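Local coordinates for protein transcriptional regulator, MerR-family (Cupriavidus metallidurans CH34, PDB 5GPE) that probably acts as a lead-responsive MerR-family transcription regulator that binds DNA, and binds lead(II), at residues 21-31 with 40-51. Sequence-based numbering, arbitrary orientation.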
loop_
_atom_site.group_PDB
_atom_site.type_symbol
_atom_site.label_atom_id
_atom_site.label_comp_id
_atom_site.label_asym_id
_atom_site.label_seq_id
_atom_site.Cartn_x
_atom_site.Cartn_y
_atom_site.Cartn_z
ATOM N N TYR B 21 -15.671 -7.997 -8.321
ATOM C CA TYR B 21 -15.847 -6.987 -9.369
ATOM C C TYR B 21 -17.319 -6.655 -9.622
ATOM O O TYR B 21 -17.659 -5.494 -9.838
ATOM C CB TYR B 21 -15.183 -7.434 -10.668
ATOM C CG TYR B 21 -13.685 -7.581 -10.603
ATOM C CD1 TYR B 21 -12.912 -6.881 -9.670
ATOM C CD2 TYR B 21 -13.027 -8.430 -11.472
ATOM C CE1 TYR B 21 -11.540 -7.032 -9.622
ATOM C CE2 TYR B 21 -11.646 -8.577 -11.435
ATOM C CZ TYR B 21 -10.914 -7.881 -10.498
ATOM O OH TYR B 21 -9.551 -7.999 -10.446
ATOM N N GLU B 22 -18.189 -7.655 -9.549
ATOM C CA GLU B 22 -19.640 -7.427 -9.612
ATOM C C GLU B 22 -20.136 -6.545 -8.477
ATOM O O GLU B 22 -20.857 -5.577 -8.708
ATOM C CB GLU B 22 -20.415 -8.743 -9.568
ATOM C CG GLU B 22 -20.328 -9.529 -10.855
ATOM C CD GLU B 22 -21.218 -10.760 -10.869
ATOM O OE1 GLU B 22 -21.263 -11.487 -9.847
ATOM O OE2 GLU B 22 -21.843 -11.008 -11.919
ATOM N N SER B 23 -19.752 -6.888 -7.249
ATOM C CA SER B 23 -20.153 -6.099 -6.068
ATOM C C SER B 23 -19.647 -4.648 -6.136
ATOM O O SER B 23 -20.280 -3.753 -5.595
ATOM C CB SER B 23 -19.691 -6.764 -4.767
ATOM O OG SER B 23 -18.277 -6.719 -4.658
ATOM N N GLU B 24 -18.523 -4.435 -6.824
ATOM C CA GLU B 24 -17.947 -3.092 -7.022
ATOM C C GLU B 24 -18.452 -2.338 -8.273
ATOM O O GLU B 24 -17.986 -1.240 -8.558
ATOM C CB GLU B 24 -16.415 -3.185 -7.045
ATOM C CG GLU B 24 -15.820 -3.489 -5.690
ATOM C CD GLU B 24 -16.049 -2.369 -4.690
ATOM O OE1 GLU B 24 -15.724 -1.159 -4.910
ATOM O OE2 GLU B 24 -16.616 -2.729 -3.666
ATOM N N GLY B 25 -19.417 -2.901 -8.993
ATOM C CA GLY B 25 -20.030 -2.225 -10.133
ATOM C C GLY B 25 -19.154 -2.164 -11.373
ATOM O O GLY B 25 -19.388 -1.330 -12.240
ATOM N N LEU B 26 -18.184 -3.068 -11.482
ATOM C CA LEU B 26 -17.267 -3.092 -12.628
ATOM C C LEU B 26 -17.716 -3.982 -13.773
ATOM O O LEU B 26 -17.110 -3.959 -14.841
ATOM C CB LEU B 26 -15.875 -3.515 -12.189
ATOM C CG LEU B 26 -15.255 -2.697 -11.046
ATOM C CD1 LEU B 26 -13.837 -3.179 -10.794
ATOM C CD2 LEU B 26 -15.253 -1.205 -11.324
ATOM N N LEU B 27 -18.758 -4.761 -13.599
ATOM C CA LEU B 27 -19.228 -5.640 -14.663
ATOM C C LEU B 27 -20.653 -5.350 -15.099
ATOM O O LEU B 27 -21.472 -5.114 -14.293
ATOM C CB LEU B 27 -19.153 -7.091 -14.240
ATOM C CG LEU B 27 -17.802 -7.746 -14.023
ATOM C CD1 LEU B 27 -17.930 -9.229 -13.856
ATOM C CD2 LEU B 27 -16.904 -7.453 -15.181
ATOM N N PRO B 28 -20.943 -5.394 -16.385
ATOM C CA PRO B 28 -22.327 -5.186 -16.816
ATOM C C PRO B 28 -23.212 -6.335 -16.348
ATOM O O PRO B 28 -22.704 -7.393 -15.932
ATOM C CB PRO B 28 -22.227 -5.157 -18.345
ATOM C CG PRO B 28 -21.004 -5.932 -18.677
ATOM C CD PRO B 28 -20.122 -5.984 -17.457
ATOM N N GLU B 29 -24.519 -6.118 -16.405
ATOM C CA GLU B 29 -25.493 -7.116 -15.958
ATOM C C GLU B 29 -25.294 -8.440 -16.704
ATOM O O GLU B 29 -24.826 -8.433 -17.853
ATOM C CB GLU B 29 -26.924 -6.613 -16.164
ATOM C CG GLU B 29 -27.300 -5.435 -15.276
ATOM C CD GLU B 29 -27.347 -5.811 -13.805
ATOM O OE1 GLU B 29 -28.100 -6.747 -13.445
ATOM O OE2 GLU B 29 -26.620 -5.185 -13.009
ATOM N N PRO B 30 -25.617 -9.581 -16.053
ATOM C CA PRO B 30 -25.496 -10.880 -16.739
ATOM C C PRO B 30 -26.336 -10.958 -18.024
ATOM O O PRO B 30 -27.392 -10.337 -18.110
ATOM C CB PRO B 30 -25.997 -11.893 -15.702
ATOM C CG PRO B 30 -26.055 -11.179 -14.406
ATOM C CD PRO B 30 -26.097 -9.716 -14.666
ATOM N N ALA B 31 -25.849 -11.717 -19.004
ATOM C CA ALA B 31 -26.514 -11.861 -20.309
ATOM C C ALA B 31 -27.947 -12.410 -20.194
ATOM O O ALA B 31 -28.836 -11.997 -20.934
ATOM C CB ALA B 31 -25.676 -12.743 -21.229
ATOM N N TYR B 40 -23.321 -15.492 -18.459
ATOM C CA TYR B 40 -22.377 -14.493 -18.964
ATOM C C TYR B 40 -21.955 -14.858 -20.382
ATOM O O TYR B 40 -22.127 -15.987 -20.820
ATOM C CB TYR B 40 -21.148 -14.411 -18.049
ATOM C CG TYR B 40 -21.485 -14.156 -16.588
ATOM C CD1 TYR B 40 -21.776 -15.212 -15.721
ATOM C CD2 TYR B 40 -21.505 -12.865 -16.072
ATOM C CE1 TYR B 40 -22.079 -14.989 -14.387
ATOM C CE2 TYR B 40 -21.809 -12.622 -14.735
ATOM C CZ TYR B 40 -22.091 -13.689 -13.899
ATOM O OH TYR B 40 -22.385 -13.467 -12.579
ATOM N N ASP B 41 -21.379 -13.897 -21.086
ATOM C CA ASP B 41 -20.932 -14.080 -22.471
ATOM C C ASP B 41 -19.605 -13.348 -22.745
ATOM O O ASP B 41 -18.931 -12.880 -21.805
ATOM C CB ASP B 41 -22.061 -13.670 -23.444
ATOM C CG ASP B 41 -22.363 -12.175 -23.433
ATOM O OD1 ASP B 41 -21.538 -11.363 -22.961
ATOM O OD2 ASP B 41 -23.453 -11.803 -23.911
ATOM N N GLU B 42 -19.252 -13.242 -24.026
ATOM C CA GLU B 42 -17.976 -12.672 -24.486
ATOM C C GLU B 42 -17.698 -11.251 -23.971
ATOM O O GLU B 42 -16.544 -10.900 -23.703
ATOM C CB GLU B 42 -17.916 -12.692 -26.030
ATOM C CG GLU B 42 -16.571 -12.290 -26.650
ATOM C CD GLU B 42 -15.420 -13.249 -26.340
ATOM O OE1 GLU B 42 -15.667 -14.418 -25.953
ATOM O OE2 GLU B 42 -14.250 -12.826 -26.486
ATOM N N VAL B 43 -18.749 -10.447 -23.841
ATOM C CA VAL B 43 -18.630 -9.064 -23.346
ATOM C C VAL B 43 -18.038 -9.040 -21.925
ATOM O O VAL B 43 -17.194 -8.200 -21.615
ATOM C CB VAL B 43 -19.988 -8.319 -23.377
ATOM C CG1 VAL B 43 -19.870 -6.923 -22.775
ATOM C CG2 VAL B 43 -20.511 -8.206 -24.809
ATOM N N HIS B 44 -18.499 -9.959 -21.078
ATOM C CA HIS B 44 -18.030 -10.063 -19.693
ATOM C C HIS B 44 -16.587 -10.525 -19.617
ATOM O O HIS B 44 -15.813 -9.998 -18.816
ATOM C CB HIS B 44 -18.905 -11.006 -18.870
ATOM C CG HIS B 44 -20.332 -10.564 -18.770
ATOM N ND1 HIS B 44 -21.273 -10.870 -19.729
ATOM C CD2 HIS B 44 -20.975 -9.820 -17.838
ATOM C CE1 HIS B 44 -22.434 -10.342 -19.393
ATOM N NE2 HIS B 44 -22.280 -9.700 -18.250
ATOM N N LEU B 45 -16.224 -11.476 -20.472
ATOM C CA LEU B 45 -14.842 -11.935 -20.580
ATOM C C LEU B 45 -13.903 -10.787 -20.966
ATOM O O LEU B 45 -12.885 -10.572 -20.310
ATOM C CB LEU B 45 -14.710 -13.093 -21.584
ATOM C CG LEU B 45 -13.295 -13.645 -21.843
ATOM C CD1 LEU B 45 -12.605 -14.085 -20.553
ATOM C CD2 LEU B 45 -13.342 -14.802 -22.837
ATOM N N GLN B 46 -14.255 -10.041 -22.011
ATOM C CA GLN B 46 -13.430 -8.919 -22.461
ATOM C C GLN B 46 -13.320 -7.823 -21.395
ATOM O O GLN B 46 -12.286 -7.171 -21.259
ATOM C CB GLN B 46 -13.951 -8.331 -23.778
ATOM C CG GLN B 46 -13.752 -9.245 -24.988
ATOM C CD GLN B 46 -12.324 -9.777 -25.097
ATOM O OE1 GLN B 46 -11.353 -9.022 -24.949
ATOM N NE2 GLN B 46 -12.189 -11.086 -25.310
ATOM N N ARG B 47 -14.359 -7.666 -20.591
ATOM C CA ARG B 47 -14.364 -6.723 -19.499
ATOM C C ARG B 47 -13.372 -7.163 -18.424
ATOM O O ARG B 47 -12.592 -6.409 -17.972
ATOM C CB ARG B 47 -15.743 -6.634 -18.912
ATOM C CG ARG B 47 -15.816 -5.916 -17.604
ATOM C CD ARG B 47 -15.501 -4.494 -17.827
ATOM N NE ARG B 47 -16.354 -3.830 -18.780
ATOM C CZ ARG B 47 -17.457 -3.177 -18.484
ATOM N NH1 ARG B 47 -17.908 -3.135 -17.275
ATOM N NH2 ARG B 47 -18.103 -2.562 -19.432
ATOM N N LEU B 48 -13.406 -8.416 -18.060
ATOM C CA LEU B 48 -12.479 -8.964 -17.071
ATOM C C LEU B 48 -11.026 -8.848 -17.497
ATOM O O LEU B 48 -10.161 -8.517 -16.682
ATOM C CB LEU B 48 -12.806 -10.423 -16.751
ATOM C CG LEU B 48 -14.048 -10.660 -15.892
ATOM C CD1 LEU B 48 -14.368 -12.142 -15.827
ATOM C CD2 LEU B 48 -13.815 -10.065 -14.510
ATOM N N LEU B 49 -10.768 -9.080 -18.779
ATOM C CA LEU B 49 -9.430 -8.912 -19.315
ATOM C C LEU B 49 -8.976 -7.447 -19.249
ATOM O O LEU B 49 -7.826 -7.178 -18.914
ATOM C CB LEU B 49 -9.329 -9.465 -20.737
ATOM C CG LEU B 49 -9.594 -10.969 -20.878
ATOM C CD1 LEU B 49 -9.492 -11.390 -22.341
ATOM C CD2 LEU B 49 -8.660 -11.821 -20.026
ATOM N N PHE B 50 -9.880 -6.516 -19.547
ATOM C CA PHE B 50 -9.608 -5.076 -19.445
ATOM C C PHE B 50 -9.253 -4.711 -18.011
ATOM O O PHE B 50 -8.261 -4.047 -17.770
ATOM C CB PHE B 50 -10.833 -4.256 -19.917
ATOM C CG PHE B 50 -10.644 -2.761 -19.850
ATOM C CD1 PHE B 50 -10.907 -2.058 -18.673
ATOM C CD2 PHE B 50 -10.217 -2.047 -20.962
ATOM C CE1 PHE B 50 -10.734 -0.681 -18.618
ATOM C CE2 PHE B 50 -10.050 -0.678 -20.912
ATOM C CZ PHE B 50 -10.295 0.009 -19.737
ATOM N N ILE B 51 -10.053 -5.180 -17.069
ATOM C CA ILE B 51 -9.808 -4.968 -15.634
ATOM C C ILE B 51 -8.443 -5.536 -15.204
ATOM O O ILE B 51 -7.692 -4.869 -14.489
ATOM C CB ILE B 51 -10.930 -5.583 -14.760
ATOM C CG1 ILE B 51 -12.251 -4.832 -14.991
ATOM C CG2 ILE B 51 -10.577 -5.515 -13.271
ATOM C CD1 ILE B 51 -13.465 -5.567 -14.490
#
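His44, on the first turn of helix 42-56, reaches across to the backbone of the loop 24-31. Its NE2 donates to Glu29 O at 2.9 Å, nearly in the ring plane, and more weakly to Pro28 O at the same ring edge. Pro28 and Pro30, which have no N-H to donate, suit an extended loop whose carbonyls at 28 and 29 are taken by a histidine. One turn on, Arg47 NH1 bonds Leu26 O at 2.7 Å; this oxygen lies in the guanidinium plane, but NH1 stands above the carbonyl plane, not on a lone pair. Bends at chi2 and chi3 (67° and 57°) fold the arginine back to it, and Pro28 CD lies over one guanidinium face. Glu22, extended beyond CG, accepts from Tyr40 OH through OE2 (2.6 Å), on the syn side of its carboxylate.

Deeper in, Ile51 CG2 makes a CH-pi contact over one face of the Tyr21 ring, 3.9 Å from its centroid, while Leu48 CD2 meets the ring edge, 3.5 Å from CD2 of Tyr21. Ile51 CD1 reaches Leu26 CB, its branching serving both neighbours.

Behind these contacts, Asp41 OD1 accepts from Val43 N, the N-cap bond, and Asp41 N in return points weakly at His44 ND1, closing a capping box. That fits a neutral imidazole; ND1 donating to OD1 instead would imply a charged one, which the carboxylate would probably favour. Either way, ND1's bonds probably fix the ring's rotation, with NE2 facing the loop. Tyr40 CD2 lies over one imidazole face. Gly25, with positive phi, ends helix 15-23 in a Schellman motif.

Tyr21 OH hydrogen-bonds Arg55 NH1. Consistent with a MerR winged-helix domain, the contact joins the helix-turn-helix's second helix (15-23) and the start of the wing loop to helix 42-56, with Leu48 also packing on helix 4-11 and Arg47 on helix 61-71.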